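Local coordinates for inositol 2-dehydrogenase (Sinorhizobium meliloti, PDB 4HKT), which catalyses the NAD+-dependent oxidation of myo-inositol to scyllo-inosose (2-keto-myo-inositol), the first step in breaking myo-inositol down to acetyl-CoA, at residues B[147-152]-B[174-179]; B[154-159]-B[201-206]; B[167-172]-B[193-198]. All blocks are in the same frame, centred on the assembly; numbering follows the deposited sequence.

Interaction 1. Residues B[147-152]-B[174-179]; sequences VTITSR and IHDFDM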
ATOM      1  N   VAL B 147      11.161  10.284  16.481  1.00 16.29           N
ATOM      2  CA  VAL B 147      11.678   9.258  15.576  1.00 15.57           C
ATOM      3  C   VAL B 147      11.222   7.921  16.112  1.00 15.84           C
ATOM      4  O   VAL B 147      11.221   7.712  17.331  1.00 15.94           O
ATOM      5  CB  VAL B 147      13.224   9.281  15.570  1.00 15.62           C
ATOM      6  CG1 VAL B 147      13.813   8.079  14.831  1.00 16.60           C
ATOM      7  CG2 VAL B 147      13.703  10.586  14.977  1.00 15.83           C
ATOM      8  N   THR B 148      10.815   7.020  15.229  1.00 15.62           N
ATOM      9  CA  THR B 148      10.485   5.659  15.609  1.00 16.53           C
ATOM     10  C   THR B 148      11.238   4.687  14.678  1.00 17.09           C
ATOM     11  O   THR B 148      11.233   4.826  13.421  1.00 16.61           O
ATOM     12  CB  THR B 148       8.968   5.360  15.553  1.00 19.93           C
ATOM     13  OG1 THR B 148       8.236   6.419  16.172  1.00 20.85           O
ATOM     14  CG2 THR B 148       8.629   4.057  16.309  1.00 20.81           C
ATOM     15  N   ILE B 149      11.920   3.756  15.308  1.00 16.44           N
ATOM     16  CA  ILE B 149      12.829   2.811  14.628  1.00 16.20           C
ATOM     17  C   ILE B 149      12.441   1.441  15.120  1.00 15.72           C
ATOM     18  O   ILE B 149      12.429   1.198  16.323  1.00 16.24           O
ATOM     19  CB  ILE B 149      14.302   3.084  14.963  1.00 15.62           C
ATOM     20  CG1 ILE B 149      14.751   4.425  14.440  1.00 15.61           C
ATOM     21  CG2 ILE B 149      15.251   2.003  14.405  1.00 15.70           C
ATOM     22  CD1 ILE B 149      16.063   4.877  15.030  1.00 15.26           C
ATOM     23  N   THR B 150      12.130   0.547  14.185  1.00 16.86           N
ATOM     24  CA  THR B 150      11.811  -0.817  14.480  1.00 15.61           C
ATOM     25  C   THR B 150      12.727  -1.737  13.705  1.00 16.66           C
ATOM     26  O   THR B 150      12.773  -1.675  12.455  1.00 17.35           O
ATOM     27  CB  THR B 150      10.387  -1.129  14.086  1.00 17.64           C
ATOM     28  OG1 THR B 150       9.522  -0.221  14.782  1.00 19.18           O
ATOM     29  CG2 THR B 150      10.029  -2.586  14.461  1.00 18.72           C
ATOM     30  N   SER B 151      13.431  -2.595  14.431  1.00 16.34           N
ATOM     31  CA  SER B 151      14.355  -3.550  13.819  1.00 16.96           C
ATOM     32  C   SER B 151      14.087  -4.917  14.417  1.00 17.08           C
ATOM     33  O   SER B 151      13.989  -5.038  15.627  1.00 16.03           O
ATOM     34  CB  SER B 151      15.818  -3.136  14.011  1.00 16.75           C
ATOM     35  OG  SER B 151      16.094  -1.905  13.326  1.00 18.21           O
ATOM     36  N   ARG B 152      13.911  -5.930  13.556  1.00 16.89           N
ATOM     37  CA  ARG B 152      13.635  -7.285  13.995  1.00 17.36           C
ATOM     38  C   ARG B 152      14.393  -8.218  13.091  1.00 19.07           C
ATOM     39  O   ARG B 152      14.221  -8.164  11.866  1.00 17.15           O
ATOM     40  CB  ARG B 152      12.127  -7.623  13.964  1.00 18.10           C
ATOM     41  CG  ARG B 152      11.291  -6.681  14.837  1.00 19.11           C
ATOM     42  CD  ARG B 152       9.807  -6.951  14.829  1.00 19.68           C
ATOM     43  NE  ARG B 152       9.167  -5.966  15.685  1.00 18.69           N
ATOM     44  CZ  ARG B 152       7.955  -5.450  15.521  1.00 19.64           C
ATOM     45  NH1 ARG B 152       7.153  -5.833  14.557  1.00 19.57           N
ATOM     46  NH2 ARG B 152       7.534  -4.505  16.352  1.00 22.68           N
ATOM     47  N   ILE B 174      22.886  -1.327  18.437  1.00 16.41           N
ATOM     48  CA  ILE B 174      23.926  -0.434  18.004  1.00 16.98           C
ATOM     49  C   ILE B 174      23.662   0.232  16.634  1.00 16.29           C
ATOM     50  O   ILE B 174      23.892   1.414  16.476  1.00 16.46           O
ATOM     51  CB  ILE B 174      25.343  -1.118  18.113  1.00 18.68           C
ATOM     52  CG1 ILE B 174      26.437  -0.060  18.046  1.00 20.99           C
ATOM     53  CG2 ILE B 174      25.552  -2.183  17.072  1.00 18.63           C
ATOM     54  CD1 ILE B 174      27.790  -0.523  18.542  1.00 23.55           C
ATOM     55  N   HIS B 175      23.194  -0.518  15.651  1.00 17.43           N
ATOM     56  CA  HIS B 175      22.815   0.036  14.368  1.00 17.99           C
ATOM     57  C   HIS B 175      21.683   1.083  14.493  1.00 17.14           C
ATOM     58  O   HIS B 175      21.701   2.097  13.800  1.00 16.78           O
ATOM     59  CB  HIS B 175      22.295  -1.063  13.460  1.00 20.12           C
ATOM     60  CG  HIS B 175      23.358  -1.935  12.902  1.00 21.32           C
ATOM     61  ND1 HIS B 175      24.272  -1.479  11.975  1.00 21.82           N
ATOM     62  CD2 HIS B 175      23.614  -3.245  13.081  1.00 22.04           C
ATOM     63  CE1 HIS B 175      25.071  -2.470  11.634  1.00 23.64           C
ATOM     64  NE2 HIS B 175      24.695  -3.550  12.288  1.00 23.54           N
ATOM     65  N   ASP B 176      20.727   0.797  15.360  1.00 16.33           N
ATOM     66  CA  ASP B 176      19.591   1.701  15.609  1.00 16.58           C
ATOM     67  C   ASP B 176      19.964   2.918  16.408  1.00 15.44           C
ATOM     68  O   ASP B 176      19.418   3.972  16.143  1.00 15.75           O
ATOM     69  CB  ASP B 176      18.452   0.983  16.265  1.00 16.24           C
ATOM     70  CG  ASP B 176      17.983  -0.205  15.449  1.00 18.07           C
ATOM     71  OD1 ASP B 176      17.687  -0.047  14.250  1.00 17.40           O
ATOM     72  OD2 ASP B 176      17.968  -1.317  16.004  1.00 18.10           O
ATOM     73  N   PHE B 177      20.897   2.800  17.360  1.00 16.13           N
ATOM     74  CA  PHE B 177      21.474   3.989  17.977  1.00 14.72           C
ATOM     75  C   PHE B 177      22.146   4.909  16.949  1.00 15.28           C
ATOM     76  O   PHE B 177      21.951   6.119  16.980  1.00 13.44           O
ATOM     77  CB  PHE B 177      22.458   3.651  19.074  1.00 15.55           C
ATOM     78  CG  PHE B 177      21.866   2.866  20.220  1.00 15.42           C
ATOM     79  CD1 PHE B 177      20.723   3.282  20.857  1.00 16.54           C
ATOM     80  CD2 PHE B 177      22.493   1.739  20.688  1.00 14.84           C
ATOM     81  CE1 PHE B 177      20.182   2.555  21.933  1.00 16.60           C
ATOM     82  CE2 PHE B 177      21.989   1.020  21.745  1.00 15.57           C
ATOM     83  CZ  PHE B 177      20.833   1.424  22.392  1.00 16.16           C
ATOM     84  N   ASP B 178      22.981   4.339  16.082  1.00 15.39           N
ATOM     85  CA  ASP B 178      23.529   5.116  14.973  1.00 16.31           C
ATOM     86  C   ASP B 178      22.452   5.763  14.073  1.00 15.62           C
ATOM     87  O   ASP B 178      22.536   6.952  13.757  1.00 18.07           O
ATOM     88  CB  ASP B 178      24.490   4.310  14.117  1.00 15.71           C
ATOM     89  CG  ASP B 178      25.085   5.158  13.034  1.00 16.76           C
ATOM     90  OD1 ASP B 178      25.876   6.052  13.360  1.00 17.13           O
ATOM     91  OD2 ASP B 178      24.722   4.982  11.849  1.00 20.44           O
HETATM   92  N   MSE B 179      21.465   4.989  13.670  1.00 15.04           N
HETATM   93  CA  MSE B 179      20.331   5.509  12.890  1.00 15.87           C
HETATM   94  C   MSE B 179      19.628   6.652  13.592  1.00 15.58           C
HETATM   95  O   MSE B 179      19.312   7.674  12.989  1.00 16.38           O
HETATM   96  CB  MSE B 179      19.401   4.352  12.556  1.00 17.45           C
HETATM   97  CG  MSE B 179      18.182   4.715  11.710  1.00 20.36           C
HETATM   98 SE   MSE B 179      18.696   5.474   9.960  1.00 24.37          SE
HETATM   99  CE  MSE B 179      19.567   3.867   9.255  1.00 26.14           C
TER

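Interaction 2. Residues B[154-159]-B[201-206]; sequences PSAPPV and KAIGDA. With EDO (1,2-ethanediol), chain Y.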
ATOM      1  N   PRO B 154      15.563 -11.982  11.591  1.00 22.26           N
ATOM      2  CA  PRO B 154      14.764 -13.142  11.237  1.00 22.33           C
ATOM      3  C   PRO B 154      14.823 -14.184  12.352  1.00 22.78           C
ATOM      4  O   PRO B 154      13.836 -14.834  12.643  1.00 23.58           O
ATOM      5  CB  PRO B 154      15.403 -13.628   9.923  1.00 22.64           C
ATOM      6  CG  PRO B 154      16.830 -13.185  10.023  1.00 23.82           C
ATOM      7  CD  PRO B 154      16.782 -11.870  10.752  1.00 22.88           C
ATOM      8  N   SER B 155      15.954 -14.284  13.034  1.00 21.94           N
ATOM      9  CA  SER B 155      16.066 -15.240  14.121  1.00 21.30           C
ATOM     10  C   SER B 155      17.301 -14.879  14.879  1.00 19.97           C
ATOM     11  O   SER B 155      18.094 -14.065  14.406  1.00 18.52           O
ATOM     12  CB  SER B 155      16.203 -16.667  13.540  1.00 23.39           C
ATOM     13  OG  SER B 155      17.342 -16.679  12.718  1.00 21.11           O
ATOM     14  N   ALA B 156      17.462 -15.455  16.068  1.00 20.78           N
ATOM     15  CA  ALA B 156      18.539 -15.064  16.984  1.00 23.01           C
ATOM     16  C   ALA B 156      19.836 -15.783  16.644  1.00 25.65           C
ATOM     17  O   ALA B 156      19.797 -16.891  16.161  1.00 23.38           O
ATOM     18  CB  ALA B 156      18.167 -15.425  18.410  1.00 23.92           C
ATOM     19  N   PRO B 157      20.977 -15.172  16.964  1.00 24.71           N
ATOM     20  CA  PRO B 157      22.212 -15.885  16.784  1.00 23.49           C
ATOM     21  C   PRO B 157      22.367 -16.968  17.860  1.00 23.31           C
ATOM     22  O   PRO B 157      21.619 -16.984  18.831  1.00 21.23           O
ATOM     23  CB  PRO B 157      23.270 -14.798  16.911  1.00 24.76           C
ATOM     24  CG  PRO B 157      22.654 -13.763  17.794  1.00 25.14           C
ATOM     25  CD  PRO B 157      21.166 -13.863  17.627  1.00 24.92           C
ATOM     26  N   PRO B 158      23.308 -17.903  17.640  1.00 24.15           N
ATOM     27  CA  PRO B 158      23.520 -18.998  18.589  1.00 23.17           C
ATOM     28  C   PRO B 158      24.192 -18.520  19.863  1.00 21.80           C
ATOM     29  O   PRO B 158      24.839 -17.461  19.889  1.00 19.52           O
ATOM     30  CB  PRO B 158      24.405 -19.978  17.794  1.00 24.76           C
ATOM     31  CG  PRO B 158      25.108 -19.142  16.755  1.00 24.40           C
ATOM     32  CD  PRO B 158      24.162 -18.016  16.434  1.00 24.64           C
ATOM     33  N   VAL B 159      24.088 -19.317  20.915  1.00 21.46           N
ATOM     34  CA  VAL B 159      24.659 -18.944  22.207  1.00 19.99           C
ATOM     35  C   VAL B 159      26.154 -18.612  22.197  1.00 20.85           C
ATOM     36  O   VAL B 159      26.584 -17.669  22.877  1.00 18.14           O
ATOM     37  CB  VAL B 159      24.306 -20.017  23.270  1.00 21.99           C
ATOM     38  CG1 VAL B 159      25.177 -19.868  24.508  1.00 22.65           C
ATOM     39  CG2 VAL B 159      22.814 -19.916  23.608  1.00 23.21           C
ATOM     40  N   LYS B 201      14.836 -19.062  26.181  1.00 23.81           N
ATOM     41  CA  LYS B 201      15.381 -18.976  27.534  1.00 25.40           C
ATOM     42  C   LYS B 201      16.868 -19.163  27.517  1.00 22.60           C
ATOM     43  O   LYS B 201      17.567 -18.660  28.376  1.00 21.55           O
ATOM     44  CB  LYS B 201      14.726 -20.042  28.438  1.00 31.35           C
ATOM     45  CG  LYS B 201      15.315 -20.164  29.858  1.00 36.00           C
ATOM     46  CD  LYS B 201      14.819 -21.442  30.542  1.00 45.82           C
ATOM     47  CE  LYS B 201      15.849 -22.059  31.490  1.00 51.00           C
ATOM     48  NZ  LYS B 201      16.035 -21.245  32.724  1.00 48.03           N
ATOM     49  N   ALA B 202      17.381 -19.870  26.522  1.00 21.28           N
ATOM     50  CA  ALA B 202      18.837 -20.029  26.405  1.00 22.93           C
ATOM     51  C   ALA B 202      19.579 -18.707  26.216  1.00 21.26           C
ATOM     52  O   ALA B 202      20.734 -18.596  26.574  1.00 20.09           O
ATOM     53  CB  ALA B 202      19.191 -20.996  25.262  1.00 23.41           C
ATOM     54  N   ILE B 203      18.912 -17.703  25.645  1.00 20.70           N
ATOM     55  CA  ILE B 203      19.507 -16.365  25.531  1.00 19.77           C
ATOM     56  C   ILE B 203      19.661 -15.747  26.914  1.00 19.83           C
ATOM     57  O   ILE B 203      20.741 -15.220  27.266  1.00 17.78           O
ATOM     58  CB  ILE B 203      18.665 -15.452  24.600  1.00 20.42           C
ATOM     59  CG1 ILE B 203      18.654 -16.071  23.197  1.00 21.02           C
ATOM     60  CG2 ILE B 203      19.246 -14.043  24.539  1.00 20.43           C
ATOM     61  CD1 ILE B 203      17.678 -15.427  22.219  1.00 22.24           C
ATOM     62  N   GLY B 204      18.588 -15.812  27.695  1.00 20.42           N
ATOM     63  CA  GLY B 204      18.636 -15.380  29.091  1.00 21.74           C
ATOM     64  C   GLY B 204      19.665 -16.100  29.924  1.00 22.18           C
ATOM     65  O   GLY B 204      20.396 -15.486  30.707  1.00 24.15           O
ATOM     66  N   ASP B 205      19.749 -17.412  29.768  1.00 23.94           N
ATOM     67  CA  ASP B 205      20.753 -18.195  30.504  1.00 24.71           C
ATOM     68  C   ASP B 205      22.165 -17.731  30.140  1.00 25.16           C
ATOM     69  O   ASP B 205      23.072 -17.746  30.974  1.00 24.34           O
ATOM     70  CB  ASP B 205      20.608 -19.704  30.211  1.00 25.06           C
ATOM     71  CG  ASP B 205      19.303 -20.291  30.754  1.00 28.85           C
ATOM     72  OD1 ASP B 205      18.682 -19.698  31.691  1.00 29.67           O
ATOM     73  OD2 ASP B 205      18.884 -21.351  30.235  1.00 27.36           O
ATOM     74  N   ALA B 206      22.353 -17.304  28.894  1.00 24.23           N
ATOM     75  CA  ALA B 206      23.651 -16.761  28.474  1.00 24.00           C
ATOM     76  C   ALA B 206      23.914 -15.329  28.985  1.00 24.02           C
ATOM     77  O   ALA B 206      24.948 -14.761  28.709  1.00 25.92           O
ATOM     78  CB  ALA B 206      23.770 -16.800  26.949  1.00 23.34           C
TER
HETATM   79  C1  EDO Y 408      25.940 -10.841  26.312  1.00 41.91           C
HETATM   80  O1  EDO Y 408      26.803  -9.927  27.003  1.00 44.12           O
HETATM   81  C2  EDO Y 408      26.360 -12.246  26.685  1.00 45.71           C
HETATM   82  O2  EDO Y 408      26.149 -12.463  28.077  1.00 45.33           O

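Interaction 3. Residues B[167-172]-B[193-198]; sequences GIFRDM and ATAAVL. With EDO (1,2-ethanediol), chain X.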
ATOM      1  N   GLY B 167      26.135  -8.419  24.050  1.00 16.50           N
ATOM      2  CA  GLY B 167      24.716  -8.357  24.354  1.00 17.04           C
ATOM      3  C   GLY B 167      23.951  -7.566  23.322  1.00 16.72           C
ATOM      4  O   GLY B 167      24.546  -6.900  22.461  1.00 15.46           O
ATOM      5  N   ILE B 168      22.624  -7.703  23.377  1.00 16.92           N
ATOM      6  CA  ILE B 168      21.771  -7.242  22.301  1.00 15.81           C
ATOM      7  C   ILE B 168      21.955  -5.746  22.016  1.00 14.93           C
ATOM      8  O   ILE B 168      21.951  -5.321  20.840  1.00 14.43           O
ATOM      9  CB  ILE B 168      20.287  -7.574  22.582  1.00 15.81           C
ATOM     10  CG1 ILE B 168      19.420  -7.236  21.381  1.00 15.78           C
ATOM     11  CG2 ILE B 168      19.762  -6.782  23.792  1.00 16.22           C
ATOM     12  CD1 ILE B 168      18.043  -7.833  21.494  1.00 15.56           C
ATOM     13  N   PHE B 169      22.195  -4.946  23.052  1.00 14.76           N
ATOM     14  CA  PHE B 169      22.331  -3.488  22.832  1.00 14.54           C
ATOM     15  C   PHE B 169      23.586  -3.157  22.058  1.00 16.82           C
ATOM     16  O   PHE B 169      23.562  -2.315  21.171  1.00 15.41           O
ATOM     17  CB  PHE B 169      22.304  -2.749  24.146  1.00 14.85           C
ATOM     18  CG  PHE B 169      20.954  -2.807  24.841  1.00 14.89           C
ATOM     19  CD1 PHE B 169      19.832  -2.240  24.240  1.00 15.04           C
ATOM     20  CD2 PHE B 169      20.818  -3.394  26.090  1.00 16.04           C
ATOM     21  CE1 PHE B 169      18.604  -2.266  24.867  1.00 15.24           C
ATOM     22  CE2 PHE B 169      19.583  -3.435  26.720  1.00 16.86           C
ATOM     23  CZ  PHE B 169      18.471  -2.862  26.109  1.00 16.09           C
ATOM     24  N   ARG B 170      24.682  -3.838  22.396  1.00 17.43           N
ATOM     25  CA  ARG B 170      25.961  -3.644  21.708  1.00 18.10           C
ATOM     26  C   ARG B 170      26.008  -4.306  20.342  1.00 17.81           C
ATOM     27  O   ARG B 170      26.704  -3.832  19.453  1.00 17.27           O
ATOM     28  CB  ARG B 170      27.126  -4.100  22.588  1.00 17.11           C
ATOM     29  CG  ARG B 170      27.166  -3.375  23.920  1.00 17.16           C
ATOM     30  CD  ARG B 170      28.483  -3.566  24.672  1.00 18.64           C
ATOM     31  NE  ARG B 170      28.504  -2.910  25.984  1.00 20.08           N
ATOM     32  CZ  ARG B 170      28.060  -3.426  27.122  1.00 20.29           C
ATOM     33  NH1 ARG B 170      27.529  -4.633  27.148  1.00 20.46           N
ATOM     34  NH2 ARG B 170      28.143  -2.709  28.256  1.00 20.50           N
ATOM     35  N   ASP B 171      25.255  -5.383  20.163  1.00 18.80           N
ATOM     36  CA  ASP B 171      25.371  -6.200  18.960  1.00 17.92           C
ATOM     37  C   ASP B 171      24.327  -5.873  17.910  1.00 19.16           C
ATOM     38  O   ASP B 171      24.639  -5.912  16.705  1.00 17.91           O
ATOM     39  CB  ASP B 171      25.307  -7.690  19.268  1.00 17.48           C
ATOM     40  CG  ASP B 171      25.463  -8.558  18.014  1.00 19.52           C
ATOM     41  OD1 ASP B 171      26.586  -8.595  17.490  1.00 21.42           O
ATOM     42  OD2 ASP B 171      24.490  -9.204  17.554  1.00 19.38           O
HETATM   43  N   MSE B 172      23.092  -5.591  18.339  1.00 17.08           N
HETATM   44  CA  MSE B 172      21.986  -5.364  17.406  1.00 16.41           C
HETATM   45  C   MSE B 172      21.559  -3.913  17.441  1.00 16.13           C
HETATM   46  O   MSE B 172      21.571  -3.216  16.424  1.00 16.44           O
HETATM   47  CB  MSE B 172      20.821  -6.244  17.825  1.00 17.88           C
HETATM   48  CG  MSE B 172      19.617  -6.062  16.912  1.00 18.10           C
HETATM   49 SE   MSE B 172      18.131  -7.226  17.459  1.00 20.58          SE
HETATM   50  CE  MSE B 172      16.973  -6.516  16.058  1.00 20.44           C
ATOM     51  N   ALA B 193      15.670   2.456  28.894  1.00 15.23           N
ATOM     52  CA  ALA B 193      15.486   1.192  28.188  1.00 14.41           C
ATOM     53  C   ALA B 193      14.846   0.126  29.041  1.00 14.88           C
ATOM     54  O   ALA B 193      14.929   0.155  30.270  1.00 13.76           O
ATOM     55  CB  ALA B 193      16.819   0.664  27.721  1.00 13.65           C
ATOM     56  N   THR B 194      14.172  -0.788  28.366  1.00 15.34           N
ATOM     57  CA  THR B 194      13.634  -1.970  29.023  1.00 17.12           C
ATOM     58  C   THR B 194      14.066  -3.174  28.216  1.00 15.85           C
ATOM     59  O   THR B 194      14.358  -3.064  27.028  1.00 14.07           O
ATOM     60  CB  THR B 194      12.111  -1.942  29.088  1.00 18.40           C
ATOM     61  OG1 THR B 194      11.595  -1.783  27.772  1.00 21.55           O
ATOM     62  CG2 THR B 194      11.617  -0.788  29.993  1.00 19.95           C
ATOM     63  N   ALA B 195      14.034  -4.339  28.847  1.00 15.64           N
ATOM     64  CA  ALA B 195      14.482  -5.573  28.188  1.00 15.43           C
ATOM     65  C   ALA B 195      13.835  -6.805  28.812  1.00 16.32           C
ATOM     66  O   ALA B 195      13.392  -6.784  29.960  1.00 15.82           O
ATOM     67  CB  ALA B 195      15.993  -5.703  28.289  1.00 15.21           C
ATOM     68  N   ALA B 196      13.787  -7.867  28.032  1.00 17.12           N
ATOM     69  CA  ALA B 196      13.312  -9.144  28.505  1.00 17.81           C
ATOM     70  C   ALA B 196      13.848 -10.276  27.575  1.00 18.83           C
ATOM     71  O   ALA B 196      14.403 -10.035  26.486  1.00 17.34           O
ATOM     72  CB  ALA B 196      11.795  -9.175  28.502  1.00 16.95           C
ATOM     73  N   VAL B 197      13.583 -11.483  28.044  1.00 20.14           N
ATOM     74  CA  VAL B 197      13.791 -12.726  27.326  1.00 20.04           C
ATOM     75  C   VAL B 197      12.425 -13.305  27.074  1.00 19.85           C
ATOM     76  O   VAL B 197      11.819 -13.888  27.963  1.00 19.56           O
ATOM     77  CB  VAL B 197      14.623 -13.679  28.194  1.00 20.44           C
ATOM     78  CG1 VAL B 197      14.872 -15.015  27.488  1.00 21.79           C
ATOM     79  CG2 VAL B 197      15.936 -13.001  28.524  1.00 21.37           C
ATOM     80  N   LEU B 198      11.930 -13.110  25.861  1.00 19.25           N
ATOM     81  CA  LEU B 198      10.623 -13.561  25.463  1.00 19.85           C
ATOM     82  C   LEU B 198      10.714 -14.689  24.423  1.00 19.96           C
ATOM     83  O   LEU B 198       9.712 -15.346  24.147  1.00 19.68           O
ATOM     84  CB  LEU B 198       9.844 -12.410  24.815  1.00 19.74           C
ATOM     85  CG  LEU B 198       9.667 -11.200  25.732  1.00 19.87           C
ATOM     86  CD1 LEU B 198       8.918 -10.078  25.085  1.00 18.21           C
ATOM     87  CD2 LEU B 198       8.915 -11.611  26.971  1.00 21.66           C
TER
HETATM   88  C1  EDO X 407      23.277  -9.789  14.583  1.00 43.23           C
HETATM   89  O1  EDO X 407      24.382 -10.282  15.339  1.00 35.81           O
HETATM   90  C2  EDO X 407      22.991  -8.310  14.866  1.00 43.41           C
HETATM   91  O2  EDO X 407      21.630  -8.023  14.540  1.00 37.53           O

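Interaction 1. Residues B[147-152]-B[174-179]
Ile-149 and Asp-176 bury the most surface here, with Ser-151 hydrogen-bonded to the same aspartate. Strand 147-152 and helix 174-179 run nearly antiparallel, at 158° between their directions, and their axes come within 9.5 Å. Ile-149 and Ser-151, two apart on the strand, both point at the helix. The two branches of Ile-149 share the work: CG2 lies against the carboxylate, 3.2 Å from Asp-176 OD1, while CD1 lies against the helix backbone, 3.6 Å from Asp-176 O, and 3.9 Å from CG of Met-179, a selenomethionine. That residue starts toward the strand but bends at chi2 and chi3, so its selenium leads away and its CG makes the contact.

The polar link is one short hydrogen bond, from Ser-151 OG to Asp-176 OD1 at 2.6 Å. It arrives on the syn side of the carboxylate, 23° out of its plane. With chi1 at -57°, Asp-176 CG stands anti to its own carbonyl carbon, and the carboxylate reaches across to the serine. Its other oxygen, OD2, accepts a hydrogen bond from Asn-228 ND2, so both oxygens of this buried group have a polar partner.

Helix 168-184 thus packs on the mixed sheet of the alpha/beta C-terminal domain, Asp-176 being a buried polar group in that layer. Neighbouring strands 223-229 and 237-244 bring Ile-226 against Asp-176 and Ile-240 against Met-179; helix 305-324 packs on Phe-177 and Ile-174.

Interaction 2. Residues B[154-159]-B[201-206]
The backbone is extended from Ser-155 to Pro-158 and turns into helix 159-163 at Val-159, where it comes nearest helix 201-205, the CA atoms of Val-159 and Ile-203 being 6.7 Å apart. Within the C-terminal domain of the Gfo/Idh/MocA family, this proline-rich connection joins the end of strand 144-152 to the short helix 159-163, with Pro-158 as that helix's N-cap residue. The partner helix follows strand 188-196.

No hydrogen bond crosses between the two; the touching is done mostly by methyl groups. Val-159 contributes most, spreading its two branches over two positions of the opposing segment. CG2 touches both O and CB of Ala-202, at 3.9 and 4.1 Å, while CG1 meets Ala-206 CB at 4.2 Å. With chi1 at 165°, CG1 lies anti to the backbone N and CG2 anti to the carbonyl carbon, which is how the two methyls come to serve different alanines. Those alanines are a helical turn apart, linked by the backbone bond from Ala-206 N to Ala-202 O.

Further back along the connection, Ala-156 CB meets Ile-203 CD1 at 3.8 Å. The isoleucine's CB does not point at the connection; its extended chain, chi2 170°, carries the terminal methyl there. Ile-162 of helix 159-163 also packs on Ile-203 and Ala-206.

Within 201-206, Lys-201 NZ and Asp-205 OD1 form a salt bridge, four residues apart. At the helix's end, a 1,2-ethanediol, probably from the crystallisation liquor, donates from its O2 to Ala-206 O at 2.7 Å.

Interaction 3. Residues B[167-172]-B[193-198]
Phe-169 carries this contact alone from the helix side, sending its ring across to Ala-193, Thr-194 and Ala-195 on the strand. The axes of helix 168-172 and strand 193-196 stay 12.1 Å apart and lie almost perpendicular, at 97°, and the phenyl group bridges the gap. Its far carbon, CZ, is 4.2 Å from Ala-193 CB and 4.4 Å from Ala-195 CB. Both alanines face the helix, as alternate residues of a strand do, and their methyls approach the ring obliquely. Chi1 of -68° sets the ring anti to the carbonyl carbon of Phe-169, leading out toward the sheet. Ile-168 CG2 lies over one ring face near its rim.

Between the alanines, Thr-194 turns its side chain away, and its backbone O comes to the ring edge near the ring plane, 4.2 Å from CZ. Its hydroxyl OG1 is hydrogen-bonded to Gln-223 of the second subunit, so the outer side of this strand belongs to a subunit interface.

Polar bonds lie within the helix segment and around it. Gly-167 is the N-cap residue, and Asp-171 N bonds to Gly-167 O at 2.8 Å. The bond from Met-172 N to Ile-168 O, also 2.8 Å, is part of the first turns, which widen into a pi-type turn at 169-172. Asp-171 OD2 makes a salt bridge with Arg-230. A 1,2-ethanediol, probably from the crystallisation liquor, lies at the same oxygen and is also hydrogen-bonded to Asp-153 OD2; its very short separation from Asp-171 leaves the details doubtful.

Helix 305-324 supplies Ala-318, Val-319 and Val-322 around Phe-169: this is helices layered on one face of a mixed sheet, the alpha/beta build of the Gfo/Idh/MocA C-terminal domain.

Interactions 1 and 3 are buried and share helix 168-184, which they join to two different strands of the same mixed sheet, 144-152 and 188-196. Interaction 1 combines a hydrogen-bonded aspartate with aliphatic packing, whereas interaction 3 relies on one aromatic ring against small residues. The two meet directly where CE of Met-172 packs on Ser-151 O and Phe-169 O lies against Ile-174 and Phe-177. Interaction 2 is a surface contact, about 20 Å from interaction 1 between centres, with no hydrogen bond across its segments and mainly aliphatic contacts. Its segments come after the strands of the other two in the chain: 154-159 follows 147-152, and 201-206 follows 193-198, with Gly-204 touching Val-197.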